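Side-chain contact in putative dioxygenase (PDB 2PEB), which binds a zinc ion and, as a member of the Dopa 4,5-dioxygenase family, probably cleaves the aromatic ring of catechol-type substrates: residues Asn64-Asp67 / Lys68-Trp72. Numbering follows the deposited sequence.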
# COMPACT_ATOMS: atom_id res chain seq x y z
N ASN A 64 2.12 -8.34 -13.25
CA ASN A 64 3.31 -7.70 -13.84
C ASN A 64 3.28 -6.14 -13.93
O ASN A 64 4.28 -5.52 -14.30
CB ASN A 64 3.75 -8.36 -15.13
CG ASN A 64 2.89 -8.00 -16.32
OD1 ASN A 64 2.06 -7.11 -16.29
ND2 ASN A 64 3.16 -8.69 -17.42
N GLN A 65 2.16 -5.52 -13.60
CA GLN A 65 2.06 -4.08 -13.52
C GLN A 65 2.12 -3.50 -12.11
O GLN A 65 2.12 -2.29 -11.93
CB GLN A 65 0.75 -3.66 -14.18
CG GLN A 65 0.64 -4.01 -15.65
CD GLN A 65 1.72 -3.39 -16.51
OE1 GLN A 65 1.76 -2.15 -16.70
NE2 GLN A 65 2.61 -4.22 -17.02
N PHE A 66 2.17 -4.37 -11.09
CA PHE A 66 2.06 -3.95 -9.71
C PHE A 66 3.20 -3.01 -9.38
O PHE A 66 2.94 -1.90 -8.84
CB PHE A 66 1.98 -5.17 -8.77
CG PHE A 66 1.85 -4.81 -7.37
CD1 PHE A 66 0.60 -4.62 -6.79
CD2 PHE A 66 2.99 -4.66 -6.57
CE1 PHE A 66 0.48 -4.29 -5.47
CE2 PHE A 66 2.86 -4.32 -5.25
CZ PHE A 66 1.60 -4.11 -4.68
N ASP A 67 4.39 -3.32 -9.85
CA ASP A 67 5.56 -2.46 -9.53
C ASP A 67 5.70 -1.27 -10.50
O ASP A 67 6.67 -0.47 -10.41
CB ASP A 67 6.84 -3.28 -9.41
CG ASP A 67 7.34 -3.80 -10.71
OD1 ASP A 67 6.77 -3.46 -11.79
OD2 ASP A 67 8.33 -4.54 -10.65
N LYS A 68 4.74 -1.13 -11.41
CA LYS A 68 4.65 0.04 -12.24
C LYS A 68 3.55 0.95 -11.78
O LYS A 68 3.80 2.12 -11.46
CB LYS A 68 4.48 -0.35 -13.72
CG LYS A 68 5.63 -1.27 -14.18
CD LYS A 68 5.40 -1.86 -15.56
CE LYS A 68 6.55 -2.78 -15.98
NZ LYS A 68 7.85 -2.37 -15.36
N VAL A 69 2.31 0.44 -11.74
CA VAL A 69 1.16 1.20 -11.33
C VAL A 69 1.22 1.75 -9.90
O VAL A 69 0.99 2.92 -9.66
CB VAL A 69 -0.13 0.39 -11.56
CG1 VAL A 69 -1.33 1.14 -10.97
CG2 VAL A 69 -0.35 0.13 -13.08
N VAL A 70 1.61 0.93 -8.96
CA VAL A 70 1.48 1.28 -7.56
C VAL A 70 2.54 2.32 -7.14
O VAL A 70 2.21 3.39 -6.63
CB VAL A 70 1.45 0.04 -6.65
CG1 VAL A 70 1.43 0.48 -5.17
CG2 VAL A 70 0.18 -0.82 -6.97
N PRO A 71 3.82 2.09 -7.51
CA PRO A 71 4.79 3.20 -7.28
C PRO A 71 4.45 4.51 -7.98
O PRO A 71 4.65 5.59 -7.40
CB PRO A 71 6.11 2.59 -7.71
CG PRO A 71 5.92 1.10 -7.60
CD PRO A 71 4.49 0.90 -8.05
N TRP A 72 3.87 4.44 -9.19
CA TRP A 72 3.42 5.65 -9.84
C TRP A 72 2.37 6.39 -9.05
O TRP A 72 2.46 7.61 -8.88
CB TRP A 72 2.97 5.40 -11.27
CG TRP A 72 2.76 6.63 -12.07
CD1 TRP A 72 3.69 7.32 -12.80
CD2 TRP A 72 1.51 7.33 -12.24
NE1 TRP A 72 3.09 8.40 -13.42
CE2 TRP A 72 1.76 8.43 -13.09
CE3 TRP A 72 0.20 7.13 -11.77
CZ2 TRP A 72 0.76 9.33 -13.43
CZ3 TRP A 72 -0.80 8.04 -12.14
CH2 TRP A 72 -0.51 9.11 -12.97
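Lys68 runs its aliphatic chain across the side-chain amide of Gln65, with CD 3.8 Å from OE1 of Gln65, while its ammonium end swings back toward Asp67. A lysine suits this edge: its CD lies against the amide and its charge stays at the surface. The Asp67 and Lys68 side chains lie side by side, pointing the same way, and Asp67 OD1 sits 3.4 Å from Lys68 CG; the salt bridge from OD1 to NZ, at 3.9 Å, is long. Asp67 has CG between its backbone N and carbonyl carbon (chi1 71°), which brings OD1 back over the backbone of Lys68. Asp67 OD2 lies close to Asp67 OD2 of the second subunit, a pairing of like charges that the nearby lysine may partly offset.

Gln65 works with both ends. Its NE2 donates a nearly straight bond (169°) to Asn64 OD1 at 3.0 Å, arriving from above that carbonyl plane, and its OE1 accepts from Glu38 N. Shortening Gln65 to alanine is likely to leave Glu38 N and Asn64 OD1 without this amide partner and take its contact from Lys68 CD. The backbone O of Gln65 takes two donors, Val69 N at 2.7 Å, and Lys68 N. One turn on, valine gives a methyl to the Phe66 ring: Val70 CG2, the branch anti to the carbonyl carbon, makes a CH-pi contact over one face, offset toward the rim. The start of helix 66-76, with the 3-10 segment leading into it, thus sorts its chemistry: the Gln65 amide oxygen ties it to the backbone at Glu38, whereas apolar Phe66 and Val70 serve the dimer interface.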